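Local coordinates for PfkB (Polaromonas sp. JS666, PDB 4DU5), which probably phosphorylates a sugar or related carbohydrate at the expense of ATP, as a kinase of the pfkB (ribokinase-like) family, at residues K74-A78 / G98-S102; F189-L193 / I208-A212. All coordinates share one frame; numbering follows the deposited sequence.

Both contacts reach the large mixed sheet that forms the centre of the pfkB kinase fold. Contact 1 pairs the start of strand 75-81 with that of strand 100-106, the outermost strand at one end of the sheet within this chain. Contact 2 lies on the other side of the chain's centre, where strand 186-190 and the turn after it pack against helix 201-212. Contact 1 closes before contact 2 opens along the chain, and the centres stand about 23 Å apart with nearest atoms about 13 Å from each other. Each belongs to its own beta-alpha-beta unit: contact 1 joins the two strands of the first, contact 2 sets helix 201-212 against strand 186-190 of the second.

Contact 1: residues K74-A78 / G98-S102; sequences KVGWA and GIDCS
The carbonyl oxygen of V75 takes the backbone N-H of D100 (N to O 2.7 Å) in its carbonyl plane, and I99 CA adds a CA-H...O contact to the same oxygen. Two residues further along the strand, W77 N donates to D100 O at 3.0 Å, standing 24° out of the plane of the D100 carbonyl. These two bonds make the parallel bridge of G76 with D100, where the strands come within 4.2 Å, CA to CA. A water carries the pairing one step further back, accepting from V75 N and donating to G98 O, where G98, with positive phi, closes a Schellman motif after helix 85-95. Side chains close one face: I99 CG2, set anti to its own nitrogen by the first torsion, meets W77 CB at 3.6 Å and lies more loosely by V75 CG1. Beside it C101 SG sits at the edge of the indole, near the ring plane, 4.2 Å from W77 CE3. M94 of helix 85-95 touches W77, I99 and C101, while W77 NE1 is bonded to G33 O. The D100 carboxylate turns back on its own chain, OD1 accepting from S102 N at 3.0 Å in an Asx turn as the strand reaches a corner. The edge strand is thus held by backbone bonds and a water, while V75, I99, W77 and C101 offer apolar groups to crossover helix 85-95 and helix 60-70.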
ATOM      1  N   LYS A  74       2.038  26.339  18.992  1.00 29.41           N
ATOM      2  CA  LYS A  74       3.176  26.189  18.116  1.00 29.73           C
ATOM      3  C   LYS A  74       3.575  24.743  18.302  1.00 29.12           C
ATOM      4  O   LYS A  74       4.083  24.381  19.337  1.00 28.99           O
ATOM      5  CB  LYS A  74       4.301  27.098  18.648  1.00 30.32           C
ATOM      6  CG  LYS A  74       4.910  28.121  17.703  1.00 32.80           C
ATOM      7  CD  LYS A  74       3.920  29.228  17.361  1.00 38.46           C
ATOM      8  CE  LYS A  74       4.502  30.230  16.338  1.00 41.20           C
ATOM      9  NZ  LYS A  74       4.872  29.602  15.001  1.00 42.48           N
ATOM     10  N   VAL A  75       3.328  23.912  17.304  1.00 29.21           N
ATOM     11  CA  VAL A  75       3.574  22.482  17.409  1.00 28.90           C
ATOM     12  C   VAL A  75       4.550  22.001  16.340  1.00 29.01           C
ATOM     13  O   VAL A  75       4.373  22.287  15.135  1.00 29.01           O
ATOM     14  CB  VAL A  75       2.267  21.688  17.230  1.00 29.07           C
ATOM     15  CG1 VAL A  75       2.518  20.194  17.373  1.00 29.24           C
ATOM     16  CG2 VAL A  75       1.191  22.177  18.203  1.00 28.90           C
ATOM     17  N   GLY A  76       5.555  21.247  16.780  1.00 28.49           N
ATOM     18  CA  GLY A  76       6.493  20.620  15.880  1.00 28.19           C
ATOM     19  C   GLY A  76       6.362  19.117  15.914  1.00 28.77           C
ATOM     20  O   GLY A  76       6.332  18.521  17.006  1.00 29.48           O
ATOM     21  N   TRP A  77       6.297  18.502  14.727  1.00 28.66           N
ATOM     22  CA  TRP A  77       6.209  17.053  14.583  1.00 28.54           C
ATOM     23  C   TRP A  77       7.476  16.434  14.012  1.00 29.29           C
ATOM     24  O   TRP A  77       8.059  16.957  13.062  1.00 30.22           O
ATOM     25  CB  TRP A  77       5.051  16.726  13.676  1.00 28.25           C
ATOM     26  CG  TRP A  77       4.908  15.273  13.301  1.00 27.71           C
ATOM     27  CD1 TRP A  77       5.028  14.180  14.129  1.00 27.74           C
ATOM     28  CD2 TRP A  77       4.574  14.762  12.007  1.00 25.66           C
ATOM     29  NE1 TRP A  77       4.807  13.027  13.420  1.00 27.04           N
ATOM     30  CE2 TRP A  77       4.532  13.353  12.114  1.00 26.19           C
ATOM     31  CE3 TRP A  77       4.320  15.356  10.764  1.00 22.86           C
ATOM     32  CZ2 TRP A  77       4.238  12.539  11.034  1.00 24.83           C
ATOM     33  CZ3 TRP A  77       4.052  14.557   9.690  1.00 22.88           C
ATOM     34  CH2 TRP A  77       3.998  13.158   9.826  1.00 26.39           C
ATOM     35  N   ALA A  78       7.895  15.313  14.577  1.00 29.18           N
ATOM     36  CA  ALA A  78       9.062  14.611  14.086  1.00 29.40           C
ATOM     37  C   ALA A  78       8.674  13.230  13.552  1.00 29.83           C
ATOM     38  O   ALA A  78       8.023  12.442  14.250  1.00 30.54           O
ATOM     39  CB  ALA A  78      10.068  14.477  15.180  1.00 29.44           C
ATOM     40  N   GLY A  98      -0.461  24.108  10.096  1.00 34.15           N
ATOM     41  CA  GLY A  98       0.426  24.964  10.886  1.00 33.52           C
ATOM     42  C   GLY A  98       1.487  24.265  11.729  1.00 33.22           C
ATOM     43  O   GLY A  98       2.179  24.915  12.513  1.00 32.81           O
ATOM     44  N   ILE A  99       1.624  22.949  11.559  1.00 33.13           N
ATOM     45  CA  ILE A  99       2.619  22.153  12.281  1.00 33.04           C
ATOM     46  C   ILE A  99       4.004  22.339  11.693  1.00 33.63           C
ATOM     47  O   ILE A  99       4.173  22.230  10.487  1.00 33.25           O
ATOM     48  CB  ILE A  99       2.267  20.653  12.246  1.00 32.70           C
ATOM     49  CG1 ILE A  99       0.870  20.444  12.847  1.00 33.08           C
ATOM     50  CG2 ILE A  99       3.304  19.847  12.992  1.00 31.12           C
ATOM     51  CD1 ILE A  99       0.253  19.074  12.631  1.00 33.43           C
ATOM     52  N   ASP A 100       4.987  22.627  12.550  1.00 34.35           N
ATOM     53  CA  ASP A 100       6.406  22.636  12.151  1.00 35.07           C
ATOM     54  C   ASP A 100       6.869  21.235  11.655  1.00 34.67           C
ATOM     55  O   ASP A 100       7.124  20.309  12.429  1.00 34.21           O
ATOM     56  CB  ASP A 100       7.285  23.213  13.288  1.00 35.07           C
ATOM     57  CG  ASP A 100       8.814  23.052  13.047  1.00 37.43           C
ATOM     58  OD1 ASP A 100       9.264  22.110  12.355  1.00 37.63           O
ATOM     59  OD2 ASP A 100       9.599  23.865  13.608  1.00 41.21           O
ATOM     60  N   CYS A 101       6.996  21.106  10.342  1.00 34.87           N
ATOM     61  CA  CYS A 101       7.415  19.838   9.732  1.00 35.45           C
ATOM     62  C   CYS A 101       8.929  19.699   9.386  1.00 34.63           C
ATOM     63  O   CYS A 101       9.364  18.705   8.807  1.00 35.64           O
ATOM     64  CB  CYS A 101       6.516  19.540   8.520  1.00 35.45           C
ATOM     65  SG  CYS A 101       4.797  19.086   8.989  1.00 37.89           S
ATOM     66  N   SER A 102       9.725  20.681   9.767  1.00 33.62           N
ATOM     67  CA  SER A 102      11.165  20.694   9.477  1.00 32.45           C
ATOM     68  C   SER A 102      11.885  19.409   9.874  1.00 31.93           C
ATOM     69  O   SER A 102      12.963  19.121   9.374  1.00 32.11           O
ATOM     70  CB  SER A 102      11.831  21.893  10.171  1.00 32.02           C
ATOM     71  OG  SER A 102      11.597  21.853  11.565  1.00 30.35           O
TER
HETATM   72  O   HOH W   1       1.371  24.524  15.187  1.00 42.45           O

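Contact 2: residues F189-L193 / I208-A212; sequences FDPNL and INDLA
F189 carries its ring anti to the backbone nitrogen (chi1 -175°), which sends it from the strand to the helix, while I208 has CG2 anti to its nitrogen and CG1 anti to its carbonyl carbon (chi1 -76°), CG2 turned to P191 and the rim of the ring, the CG1-CD1 arm to F189 CZ and L193. The far end of the phenyl does most of the touching. Its CZ meets L211 CB at 3.8 Å, an off-centre CH-pi contact in which CB stands 30° off the ring normal and the two side chains cross at about a right angle. I208 CD1 reaches the same CZ at 4.1 Å, and CE2 approaches the carbonyl oxygen of I208 at 3.5 Å, beside the helical bond that A212 N makes to that oxygen. Over the centre of one face of the ring lies P191 N, 4.2 Å above its plane, where the chain folds back through an inverse gamma turn centred on P191. From there P191 CB packs on I208 CG2 at 3.7 Å, and L193 CD2 makes a looser contact with I208 CG1. With F189 cut back to an alanine, the space between strand and helix is likely to be left unfilled, L211 CB and I208 CD1 losing the ring they rest on. Farther round, L228 of helix 222-229 touches both P191 and I208, and A173, R174 and M177 of helix 169-182 meet L211. No hydrogen bond crosses between the two segments, so strand 186-190 and helix 201-212 are joined here by apolar contact, centred on a buried phenyl.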
ATOM      1  N   PHE A 189       2.276  11.945  28.994  1.00 29.05           N
ATOM      2  CA  PHE A 189       2.209  10.586  28.502  1.00 28.95           C
ATOM      3  C   PHE A 189       0.802  10.069  28.451  1.00 29.24           C
ATOM      4  O   PHE A 189       0.071  10.125  29.409  1.00 29.16           O
ATOM      5  CB  PHE A 189       3.090   9.667  29.335  1.00 28.24           C
ATOM      6  CG  PHE A 189       3.171   8.266  28.817  1.00 28.70           C
ATOM      7  CD1 PHE A 189       3.428   8.012  27.468  1.00 29.27           C
ATOM      8  CD2 PHE A 189       3.021   7.183  29.688  1.00 29.22           C
ATOM      9  CE1 PHE A 189       3.507   6.688  26.997  1.00 30.00           C
ATOM     10  CE2 PHE A 189       3.079   5.864  29.231  1.00 28.59           C
ATOM     11  CZ  PHE A 189       3.334   5.611  27.896  1.00 29.10           C
ATOM     12  N   ASP A 190       0.437   9.557  27.297  1.00 30.83           N
ATOM     13  CA  ASP A 190      -0.834   8.905  27.109  1.00 32.20           C
ATOM     14  C   ASP A 190      -0.592   7.415  26.822  1.00 33.08           C
ATOM     15  O   ASP A 190      -0.183   7.071  25.724  1.00 33.06           O
ATOM     16  CB  ASP A 190      -1.594   9.558  25.957  1.00 31.73           C
ATOM     17  CG  ASP A 190      -2.894   8.842  25.647  1.00 33.38           C
ATOM     18  OD1 ASP A 190      -3.227   7.869  26.380  1.00 33.86           O
ATOM     19  OD2 ASP A 190      -3.597   9.250  24.683  1.00 35.01           O
ATOM     20  N   PRO A 191      -0.867   6.532  27.808  1.00 34.56           N
ATOM     21  CA  PRO A 191      -0.570   5.093  27.707  1.00 35.68           C
ATOM     22  C   PRO A 191      -1.525   4.319  26.809  1.00 37.41           C
ATOM     23  O   PRO A 191      -2.260   3.449  27.289  1.00 38.10           O
ATOM     24  CB  PRO A 191      -0.720   4.603  29.146  1.00 35.21           C
ATOM     25  CG  PRO A 191      -1.615   5.556  29.792  1.00 34.62           C
ATOM     26  CD  PRO A 191      -1.455   6.879  29.119  1.00 34.26           C
ATOM     27  N   ASN A 192      -1.524   4.629  25.519  1.00 39.07           N
ATOM     28  CA  ASN A 192      -2.346   3.901  24.555  1.00 40.71           C
ATOM     29  C   ASN A 192      -1.949   2.446  24.467  1.00 41.16           C
ATOM     30  O   ASN A 192      -0.761   2.129  24.500  1.00 41.87           O
ATOM     31  CB  ASN A 192      -2.130   4.505  23.186  1.00 41.28           C
ATOM     32  CG  ASN A 192      -3.001   5.682  22.942  1.00 43.67           C
ATOM     33  OD1 ASN A 192      -4.236   5.567  22.957  1.00 47.52           O
ATOM     34  ND2 ASN A 192      -2.388   6.830  22.703  1.00 43.89           N
ATOM     35  N   LEU A 193      -2.919   1.553  24.325  1.00 41.41           N
ATOM     36  CA  LEU A 193      -2.595   0.140  24.156  1.00 41.24           C
ATOM     37  C   LEU A 193      -2.898  -0.308  22.751  1.00 42.00           C
ATOM     38  O   LEU A 193      -4.052  -0.289  22.323  1.00 41.81           O
ATOM     39  CB  LEU A 193      -3.398  -0.719  25.125  1.00 40.92           C
ATOM     40  CG  LEU A 193      -3.265  -0.476  26.607  1.00 39.77           C
ATOM     41  CD1 LEU A 193      -3.741  -1.727  27.289  1.00 40.71           C
ATOM     42  CD2 LEU A 193      -1.819  -0.171  26.954  1.00 39.51           C
ATOM     43  N   ILE A 208       5.076   0.121  28.542  1.00 36.02           N
ATOM     44  CA  ILE A 208       4.206   1.265  28.745  1.00 35.05           C
ATOM     45  C   ILE A 208       4.407   1.789  30.170  1.00 34.93           C
ATOM     46  O   ILE A 208       4.721   2.968  30.349  1.00 34.65           O
ATOM     47  CB  ILE A 208       2.740   0.918  28.441  1.00 35.13           C
ATOM     48  CG1 ILE A 208       2.488   0.842  26.935  1.00 33.29           C
ATOM     49  CG2 ILE A 208       1.795   1.885  29.094  1.00 34.96           C
ATOM     50  CD1 ILE A 208       3.101   1.938  26.143  1.00 32.80           C
ATOM     51  N   ASN A 209       4.305   0.911  31.173  1.00 34.54           N
ATOM     52  CA  ASN A 209       4.585   1.318  32.567  1.00 34.62           C
ATOM     53  C   ASN A 209       5.992   1.804  32.882  1.00 34.19           C
ATOM     54  O   ASN A 209       6.196   2.452  33.894  1.00 35.06           O
ATOM     55  CB  ASN A 209       4.234   0.228  33.577  1.00 34.70           C
ATOM     56  CG  ASN A 209       2.737   0.030  33.760  1.00 34.93           C
ATOM     57  OD1 ASN A 209       1.927   0.893  33.450  1.00 35.08           O
ATOM     58  ND2 ASN A 209       2.370  -1.131  34.280  1.00 35.48           N
ATOM     59  N   ASP A 210       6.971   1.489  32.049  1.00 33.82           N
ATOM     60  CA  ASP A 210       8.335   1.936  32.317  1.00 33.24           C
ATOM     61  C   ASP A 210       8.484   3.322  31.723  1.00 32.76           C
ATOM     62  O   ASP A 210       9.205   4.172  32.244  1.00 32.22           O
ATOM     63  CB  ASP A 210       9.379   0.936  31.761  1.00 33.23           C
ATOM     64  CG  ASP A 210      10.815   1.523  31.714  1.00 33.92           C
ATOM     65  OD1 ASP A 210      11.468   1.612  32.792  1.00 31.43           O
ATOM     66  OD2 ASP A 210      11.275   1.902  30.588  1.00 33.77           O
ATOM     67  N   LEU A 211       7.794   3.539  30.614  1.00 32.78           N
ATOM     68  CA  LEU A 211       7.690   4.867  30.042  1.00 32.99           C
ATOM     69  C   LEU A 211       7.004   5.832  31.040  1.00 33.38           C
ATOM     70  O   LEU A 211       7.329   7.019  31.111  1.00 33.06           O
ATOM     71  CB  LEU A 211       6.938   4.806  28.711  1.00 32.34           C
ATOM     72  CG  LEU A 211       7.662   4.162  27.533  1.00 31.58           C
ATOM     73  CD1 LEU A 211       6.684   3.523  26.538  1.00 30.60           C
ATOM     74  CD2 LEU A 211       8.553   5.162  26.838  1.00 29.90           C
ATOM     75  N   ALA A 212       6.071   5.298  31.825  1.00 34.08           N
ATOM     76  CA  ALA A 212       5.327   6.105  32.782  1.00 34.71           C
ATOM     77  C   ALA A 212       6.279   6.737  33.766  1.00 35.03           C
ATOM     78  O   ALA A 212       6.037   7.834  34.242  1.00 36.03           O
ATOM     79  CB  ALA A 212       4.286   5.265  33.500  1.00 34.66           C
TER